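Local structure of flavin adenine dinucleotide synthase (2WSI) at residues Lys39-Ser43 and Glu44-Arg48; Trp78-Phe81 and Phe82-Gln86; Ser270-Val274 and Val275-Arg279. The protein catalyses the transfer of an adenylyl group from ATP to flavin mononucleotide, making the coenzyme FAD and releasing diphosphate. One frame throughout, in Å; residues are numbered along the deposited sequence.

Interaction 1 of 3, residues Lys39-Ser43 and Glu44-Arg48; sequences KYLLS and EIFVR
Leu41 and Phe46 run alongside each other in the same direction, with the leucine's CD2 4.1 Å from the ring's CE1. That same CD2 also serves Ile45: the two aliphatic chains run at a slant to each other and CD2 comes 3.8 Å from Ile45 CD1. On the next flank Tyr40 and Glu44 likewise point the same way, but their flat groups stand nearly perpendicular, 87° apart, and carboxylate atom OE2 reaches the tyrosine ring in its plane, at the CD1 edge, 3.7 Å away. These pairs follow the last turns of helix 25-45, where the spacing widens: Phe46 N bonds to Leu41 O at 2.8 Å and 172°, an i+5 link of the pi type. Tyr40 O, by contrast, takes Glu44 N at 3.0 Å from above its carbonyl plane and a weak, bent bond from Ile45 N. With CG anti to its own carbonyl carbon (chi1 -66°), Phe46 swings back beside its backbone N; Leu41 C lies over one face of the ring, off toward its rim, and Leu41 O is 3.4 Å from Phe46 CG. Tyr73 and Tyr80 of helix 64-87 each meet this ring edge-to-face, while Leu41 packs on Tyr73 and Cys76. Ile45 rests on Ile178 and Leu191 of the sheet, and Tyr40 OH makes a weak hydrogen bond to His196 NE2.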
loop_
_atom_site.group_PDB
_atom_site.type_symbol
_atom_site.label_atom_id
_atom_site.label_comp_id
_atom_site.label_asym_id
_atom_site.label_seq_id
_atom_site.Cartn_x
_atom_site.Cartn_y
_atom_site.Cartn_z
ATOM N N LYS A 39 2.902 14.680 -6.912
ATOM C CA LYS A 39 2.660 15.514 -8.089
ATOM C C LYS A 39 1.617 14.880 -9.015
ATOM O O LYS A 39 0.732 15.567 -9.483
ATOM C CB LYS A 39 3.958 15.797 -8.862
ATOM C CG LYS A 39 4.879 16.851 -8.216
ATOM C CD LYS A 39 4.215 18.242 -7.992
ATOM C CE LYS A 39 4.104 19.065 -9.278
ATOM N NZ LYS A 39 3.514 20.440 -9.067
ATOM N N TYR A 40 1.719 13.578 -9.284
ATOM C CA TYR A 40 0.681 12.907 -10.070
ATOM C C TYR A 40 -0.722 13.143 -9.477
ATOM O O TYR A 40 -1.659 13.475 -10.181
ATOM C CB TYR A 40 0.895 11.406 -10.104
ATOM C CG TYR A 40 2.117 10.899 -10.859
ATOM C CD1 TYR A 40 2.502 11.466 -12.072
ATOM C CD2 TYR A 40 2.840 9.800 -10.384
ATOM C CE1 TYR A 40 3.601 10.996 -12.781
ATOM C CE2 TYR A 40 3.947 9.290 -11.109
ATOM C CZ TYR A 40 4.308 9.907 -12.302
ATOM O OH TYR A 40 5.381 9.444 -13.019
ATOM N N LEU A 41 -0.853 12.927 -8.174
ATOM C CA LEU A 41 -2.153 13.024 -7.517
ATOM C C LEU A 41 -2.705 14.441 -7.531
ATOM O O LEU A 41 -3.846 14.652 -7.942
ATOM C CB LEU A 41 -2.043 12.517 -6.072
ATOM C CG LEU A 41 -1.836 10.992 -6.031
ATOM C CD1 LEU A 41 -1.430 10.503 -4.616
ATOM C CD2 LEU A 41 -3.138 10.288 -6.496
ATOM N N LEU A 42 -1.904 15.403 -7.071
ATOM C CA LEU A 42 -2.370 16.782 -6.915
ATOM C C LEU A 42 -2.493 17.524 -8.249
ATOM O O LEU A 42 -3.452 18.285 -8.450
ATOM C CB LEU A 42 -1.436 17.545 -5.978
ATOM C CG LEU A 42 -1.419 17.037 -4.529
ATOM C CD1 LEU A 42 -0.297 17.703 -3.750
ATOM C CD2 LEU A 42 -2.776 17.262 -3.834
ATOM N N SER A 43 -1.544 17.286 -9.162
ATOM C CA SER A 43 -1.463 18.020 -10.420
ATOM C C SER A 43 -2.167 17.368 -11.587
ATOM O O SER A 43 -2.507 18.069 -12.525
ATOM C CB SER A 43 0.006 18.167 -10.881
ATOM O OG SER A 43 0.682 19.152 -10.127
ATOM N N GLU A 44 -2.306 16.042 -11.587
ATOM C CA GLU A 44 -2.881 15.344 -12.744
ATOM C C GLU A 44 -4.145 14.565 -12.444
ATOM O O GLU A 44 -4.950 14.337 -13.332
ATOM C CB GLU A 44 -1.866 14.388 -13.364
ATOM C CG GLU A 44 -0.768 15.082 -14.146
ATOM C CD GLU A 44 0.281 14.087 -14.626
ATOM O OE1 GLU A 44 -0.096 13.148 -15.355
ATOM O OE2 GLU A 44 1.470 14.244 -14.267
ATOM N N ILE A 45 -4.330 14.141 -11.202
ATOM C CA ILE A 45 -5.464 13.281 -10.908
ATOM C C ILE A 45 -6.626 14.001 -10.233
ATOM O O ILE A 45 -7.764 13.948 -10.715
ATOM C CB ILE A 45 -4.973 12.075 -10.086
ATOM C CG1 ILE A 45 -4.013 11.266 -10.988
ATOM C CG2 ILE A 45 -6.128 11.235 -9.649
ATOM C CD1 ILE A 45 -3.255 10.161 -10.255
ATOM N N PHE A 46 -6.359 14.638 -9.104
ATOM C CA PHE A 46 -7.426 15.293 -8.364
ATOM C C PHE A 46 -7.950 16.505 -9.117
ATOM O O PHE A 46 -9.030 17.010 -8.812
ATOM C CB PHE A 46 -6.973 15.717 -6.968
ATOM C CG PHE A 46 -6.637 14.550 -6.033
ATOM C CD1 PHE A 46 -6.960 13.251 -6.358
ATOM C CD2 PHE A 46 -6.041 14.798 -4.806
ATOM C CE1 PHE A 46 -6.643 12.193 -5.500
ATOM C CE2 PHE A 46 -5.749 13.761 -3.938
ATOM C CZ PHE A 46 -6.043 12.456 -4.289
ATOM N N VAL A 47 -7.199 16.977 -10.097
ATOM C CA VAL A 47 -7.671 18.126 -10.873
ATOM C C VAL A 47 -8.790 17.660 -11.815
ATOM O O VAL A 47 -9.699 18.419 -12.196
ATOM C CB VAL A 47 -6.479 18.732 -11.634
ATOM C CG1 VAL A 47 -6.935 19.528 -12.844
ATOM C CG2 VAL A 47 -5.628 19.577 -10.651
ATOM N N ARG A 48 -8.750 16.378 -12.158
ATOM C CA ARG A 48 -9.672 15.848 -13.151
ATOM C C ARG A 48 -10.821 15.027 -12.572
ATOM O O ARG A 48 -11.929 15.028 -13.112
ATOM C CB ARG A 48 -8.865 15.021 -14.141
ATOM C CG ARG A 48 -9.655 14.402 -15.236
ATOM C CD ARG A 48 -8.685 13.843 -16.245
ATOM N NE ARG A 48 -9.353 13.195 -17.361
ATOM C CZ ARG A 48 -8.702 12.553 -18.321
ATOM N NH1 ARG A 48 -7.367 12.461 -18.275
ATOM N NH2 ARG A 48 -9.379 11.977 -19.295
#

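Interaction 2 of 3, residues Trp78-Phe81 and Phe82-Gln86; sequences WEYF and FIKAQ
Regular i to i+4 bonds carry the backbone through this turn: Ile83 N meets Glu79 O nearly straight, Lys84 N donates to Tyr80 O and Ala85 N to Phe81 O. On this stretch of helix 64-87, within the PAPS reductase-like domain, Trp78, Phe81 and Phe82 form an aromatic cluster with two T-shaped contacts. The Phe82 ring is the middle member. Its edge points at the face of the Trp78 six-membered ring, centroids 5.0 Å apart and planes at 72°, while its own face receives the edge of Phe81 at 83°. Phe81 CD2 stands over the centre of that face. Trp78 gets its indole there because CG is anti to the backbone N (chi1 -177°), whereas Phe82 has CG beside its N, which turns its ring back along the helix toward the tryptophan. An alanine in place of Trp78 would take away the indole face and would probably leave the Phe82 edge without its aromatic mate and the ring freer to turn. Beyond the cluster, Trp78 also meets Tyr11 of helix 3-18, and Phe81 meets Phe97. Glu79 slants across Ile83, CG to CD1 3.8 Å, while its OE1 forms a salt bridge with Arg38. Phe82 CE2 comes 3.4 Å from Trp78 CE2, over the indole face, off toward its rim.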
loop_
_atom_site.group_PDB
_atom_site.type_symbol
_atom_site.label_atom_id
_atom_site.label_comp_id
_atom_site.label_asym_id
_atom_site.label_seq_id
_atom_site.Cartn_x
_atom_site.Cartn_y
_atom_site.Cartn_z
ATOM N N TRP A 78 -5.543 15.621 2.195
ATOM C CA TRP A 78 -5.468 16.740 3.136
ATOM C C TRP A 78 -5.118 18.024 2.357
ATOM O O TRP A 78 -5.821 19.047 2.433
ATOM C CB TRP A 78 -4.401 16.462 4.176
ATOM C CG TRP A 78 -4.290 17.513 5.248
ATOM C CD1 TRP A 78 -3.199 18.325 5.513
ATOM C CD2 TRP A 78 -5.278 17.838 6.237
ATOM N NE1 TRP A 78 -3.468 19.140 6.601
ATOM C CE2 TRP A 78 -4.734 18.859 7.061
ATOM C CE3 TRP A 78 -6.584 17.389 6.489
ATOM C CZ2 TRP A 78 -5.457 19.432 8.117
ATOM C CZ3 TRP A 78 -7.296 17.956 7.537
ATOM C CH2 TRP A 78 -6.732 18.967 8.340
ATOM N N GLU A 79 -4.034 17.961 1.597
ATOM C CA GLU A 79 -3.612 19.133 0.803
ATOM C C GLU A 79 -4.692 19.589 -0.201
ATOM O O GLU A 79 -4.911 20.777 -0.408
ATOM C CB GLU A 79 -2.273 18.826 0.092
ATOM C CG GLU A 79 -1.699 20.014 -0.679
ATOM C CD GLU A 79 -0.221 19.844 -1.022
ATOM O OE1 GLU A 79 0.496 19.150 -0.271
ATOM O OE2 GLU A 79 0.208 20.403 -2.050
ATOM N N TYR A 80 -5.395 18.636 -0.798
ATOM C CA TYR A 80 -6.427 18.905 -1.805
ATOM C C TYR A 80 -7.538 19.780 -1.234
ATOM O O TYR A 80 -8.074 20.682 -1.883
ATOM C CB TYR A 80 -7.021 17.568 -2.279
ATOM C CG TYR A 80 -8.335 17.649 -3.034
ATOM C CD1 TYR A 80 -8.361 17.954 -4.393
ATOM C CD2 TYR A 80 -9.544 17.374 -2.398
ATOM C CE1 TYR A 80 -9.561 18.013 -5.103
ATOM C CE2 TYR A 80 -10.763 17.411 -3.102
ATOM C CZ TYR A 80 -10.757 17.737 -4.451
ATOM O OH TYR A 80 -11.932 17.780 -5.162
ATOM N N PHE A 81 -7.879 19.507 0.002
ATOM C CA PHE A 81 -8.933 20.260 0.637
ATOM C C PHE A 81 -8.562 21.748 0.694
ATOM O O PHE A 81 -9.393 22.614 0.448
ATOM C CB PHE A 81 -9.170 19.710 2.019
ATOM C CG PHE A 81 -10.101 20.534 2.839
ATOM C CD1 PHE A 81 -11.478 20.508 2.600
ATOM C CD2 PHE A 81 -9.608 21.333 3.853
ATOM C CE1 PHE A 81 -12.348 21.272 3.375
ATOM C CE2 PHE A 81 -10.472 22.094 4.635
ATOM C CZ PHE A 81 -11.846 22.062 4.383
ATOM N N PHE A 82 -7.313 22.043 1.016
ATOM C CA PHE A 82 -6.902 23.440 1.146
ATOM C C PHE A 82 -6.727 24.127 -0.217
ATOM O O PHE A 82 -7.114 25.287 -0.388
ATOM C CB PHE A 82 -5.653 23.529 2.036
ATOM C CG PHE A 82 -5.925 23.097 3.451
ATOM C CD1 PHE A 82 -6.512 23.975 4.351
ATOM C CD2 PHE A 82 -5.647 21.799 3.869
ATOM C CE1 PHE A 82 -6.798 23.589 5.650
ATOM C CE2 PHE A 82 -5.939 21.389 5.170
ATOM C CZ PHE A 82 -6.520 22.296 6.063
ATOM N N ILE A 83 -6.192 23.397 -1.183
ATOM C CA ILE A 83 -6.085 23.891 -2.547
ATOM C C ILE A 83 -7.485 24.248 -3.083
ATOM O O ILE A 83 -7.696 25.312 -3.673
ATOM C CB ILE A 83 -5.379 22.840 -3.480
ATOM C CG1 ILE A 83 -3.935 22.600 -3.020
ATOM C CG2 ILE A 83 -5.360 23.336 -4.944
ATOM C CD1 ILE A 83 -3.199 21.478 -3.828
ATOM N N LYS A 84 -8.463 23.385 -2.864
ATOM C CA LYS A 84 -9.778 23.673 -3.434
ATOM C C LYS A 84 -10.444 24.827 -2.678
ATOM O O LYS A 84 -11.077 25.674 -3.297
ATOM C CB LYS A 84 -10.666 22.428 -3.504
ATOM C CG LYS A 84 -11.561 22.238 -2.339
ATOM C CD LYS A 84 -12.579 21.115 -2.595
ATOM C CE LYS A 84 -13.813 21.592 -3.355
ATOM N NZ LYS A 84 -14.908 20.584 -3.296
ATOM N N ALA A 85 -10.259 24.900 -1.360
ATOM C CA ALA A 85 -10.732 26.064 -0.613
ATOM C C ALA A 85 -10.071 27.342 -1.153
ATOM O O ALA A 85 -10.718 28.364 -1.367
ATOM C CB ALA A 85 -10.454 25.910 0.866
ATOM N N GLN A 86 -8.780 27.271 -1.413
ATOM C CA GLN A 86 -8.039 28.441 -1.876
ATOM C C GLN A 86 -8.557 28.912 -3.245
ATOM O O GLN A 86 -8.498 30.109 -3.576
ATOM C CB GLN A 86 -6.556 28.070 -1.953
ATOM C CG GLN A 86 -5.663 29.024 -2.753
ATOM C CD GLN A 86 -4.198 28.593 -2.679
ATOM O OE1 GLN A 86 -3.682 28.391 -1.589
ATOM N NE2 GLN A 86 -3.530 28.440 -3.845
#

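Interaction 3 of 3, residues Ser270-Val274 and Val275-Arg279; sequences SPISV and VDKER
Ile272 CG2 is wedged between two side chains of the following turn, 3.6 Å from Asp276 CB and 3.6 Å from Lys277 CG. The isoleucine side chain crosses that of the aspartate at about a right angle and that of the lysine at a slant. The lysine chain is extended beyond CG and runs back past the isoleucine, bringing CE to 3.3 Å from Ile272 O. Beside them, Val275 CG1 sits 3.5 Å from Ser273 OG; a chi1 of 65° puts this methyl between the valine's backbone N and carbonyl carbon, facing back to the serine. Ser273 occupies the N-cap of helix 274-279, and the first turn is closed by Lys277 N to Ser273 O at 2.9 Å, followed by Glu278 N to Val274 O at 3.0 Å. Asp276 is held at both oxygens: OD1 forms a salt bridge with Arg279 NH1 at 2.8 Å, one turn on, and OD2 bonds to Thr115 OG1, an arrangement likely to favour the charged carboxylate. Thr115 OG1 also bonds to Ser273 N, so one hydroxyl of helix 114-126 links the cap residue and the aspartate. Further out, Val275 and Asp276 rest on Pro114, and Phe113 touches both Asp276 and Arg279.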
loop_
_atom_site.group_PDB
_atom_site.type_symbol
_atom_site.label_atom_id
_atom_site.label_comp_id
_atom_site.label_asym_id
_atom_site.label_seq_id
_atom_site.Cartn_x
_atom_site.Cartn_y
_atom_site.Cartn_z
ATOM N N SER A 270 0.683 -6.278 12.505
ATOM C CA SER A 270 -0.666 -6.703 12.881
ATOM C C SER A 270 -0.648 -8.164 13.325
ATOM O O SER A 270 0.250 -8.914 12.960
ATOM C CB SER A 270 -1.653 -6.503 11.716
ATOM O OG SER A 270 -1.502 -7.515 10.700
ATOM N N PRO A 271 -1.663 -8.573 14.093
ATOM C CA PRO A 271 -1.731 -9.940 14.646
ATOM C C PRO A 271 -1.947 -11.034 13.586
ATOM O O PRO A 271 -2.730 -10.860 12.666
ATOM C CB PRO A 271 -2.946 -9.888 15.604
ATOM C CG PRO A 271 -3.235 -8.458 15.845
ATOM C CD PRO A 271 -2.612 -7.636 14.736
ATOM N N ILE A 272 -1.252 -12.154 13.726
ATOM C CA ILE A 272 -1.447 -13.313 12.860
ATOM C C ILE A 272 -2.648 -14.113 13.337
ATOM O O ILE A 272 -2.760 -14.410 14.518
ATOM C CB ILE A 272 -0.253 -14.290 12.933
ATOM C CG1 ILE A 272 1.076 -13.559 12.739
ATOM C CG2 ILE A 272 -0.404 -15.386 11.873
ATOM C CD1 ILE A 272 1.113 -12.706 11.512
ATOM N N SER A 273 -3.536 -14.474 12.428
ATOM C CA SER A 273 -4.742 -15.203 12.819
ATOM C C SER A 273 -4.303 -16.602 13.259
ATOM O O SER A 273 -3.277 -17.106 12.777
ATOM C CB SER A 273 -5.709 -15.283 11.643
ATOM O OG SER A 273 -6.789 -16.157 11.933
ATOM N N VAL A 274 -5.047 -17.228 14.171
ATOM C CA VAL A 274 -4.620 -18.544 14.656
ATOM C C VAL A 274 -4.515 -19.495 13.478
ATOM O O VAL A 274 -3.511 -20.196 13.348
ATOM C CB VAL A 274 -5.496 -19.134 15.814
ATOM C CG1 VAL A 274 -5.464 -18.210 17.023
ATOM C CG2 VAL A 274 -6.923 -19.369 15.385
ATOM N N VAL A 275 -5.500 -19.488 12.582
ATOM C CA VAL A 275 -5.416 -20.388 11.431
ATOM C C VAL A 275 -4.092 -20.193 10.684
ATOM O O VAL A 275 -3.437 -21.162 10.286
ATOM C CB VAL A 275 -6.638 -20.268 10.475
ATOM C CG1 VAL A 275 -6.695 -18.922 9.823
ATOM C CG2 VAL A 275 -6.574 -21.336 9.402
ATOM N N ASP A 276 -3.663 -18.945 10.504
ATOM C CA ASP A 276 -2.409 -18.730 9.780
ATOM C C ASP A 276 -1.206 -19.177 10.593
ATOM O O ASP A 276 -0.194 -19.612 10.035
ATOM C CB ASP A 276 -2.264 -17.264 9.359
ATOM C CG ASP A 276 -3.128 -16.935 8.194
ATOM O OD1 ASP A 276 -3.444 -17.865 7.414
ATOM O OD2 ASP A 276 -3.492 -15.754 8.036
ATOM N N LYS A 277 -1.304 -19.057 11.909
ATOM C CA LYS A 277 -0.235 -19.522 12.785
ATOM C C LYS A 277 -0.018 -21.041 12.622
ATOM O O LYS A 277 1.122 -21.519 12.655
ATOM C CB LYS A 277 -0.547 -19.174 14.243
ATOM C CG LYS A 277 -0.405 -17.691 14.593
ATOM C CD LYS A 277 -0.470 -17.487 16.116
ATOM C CE LYS A 277 -0.652 -16.013 16.507
ATOM N NZ LYS A 277 -1.211 -15.875 17.885
ATOM N N GLU A 278 -1.109 -21.783 12.438
ATOM C CA GLU A 278 -1.034 -23.232 12.203
ATOM C C GLU A 278 -0.329 -23.470 10.884
ATOM O O GLU A 278 0.641 -24.223 10.796
ATOM C CB GLU A 278 -2.440 -23.844 12.150
ATOM C CG GLU A 278 -2.556 -25.134 11.296
ATOM C CD GLU A 278 -2.748 -24.886 9.775
ATOM O OE1 GLU A 278 -3.606 -24.049 9.377
ATOM O OE2 GLU A 278 -2.051 -25.558 8.972
ATOM N N ARG A 279 -0.834 -22.785 9.868
ATOM C CA ARG A 279 -0.367 -22.901 8.497
ATOM C C ARG A 279 1.121 -22.582 8.391
ATOM O O ARG A 279 1.829 -23.143 7.550
ATOM C CB ARG A 279 -1.216 -21.956 7.647
ATOM C CG ARG A 279 -0.775 -21.696 6.239
ATOM C CD ARG A 279 -1.759 -20.712 5.578
ATOM N NE ARG A 279 -2.959 -21.377 5.070
ATOM C CZ ARG A 279 -4.213 -21.128 5.449
ATOM N NH1 ARG A 279 -4.499 -20.194 6.358
ATOM N NH2 ARG A 279 -5.199 -21.813 4.889
#

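From the N terminus the three contacts come in series, each a local turn with no residues between its halves, so none closes a long loop, nests or crosses another. Interaction 1 lies at the C-terminal end of helix 25-45 and runs into the loop that follows, and interaction 2 lies near the end of helix 64-87; their centres are 12 Å apart and they touch. Phe46 CB meets Tyr80 CD1 at 3.7 Å, and Leu42 packs against Glu79 and Ile83, joining the two helix ends. Interaction 3, far along the chain, starts helix 274-279 against helix 114-126 on the opposite side of the chain's centre, its nearest atoms about 24 Å from either of the others.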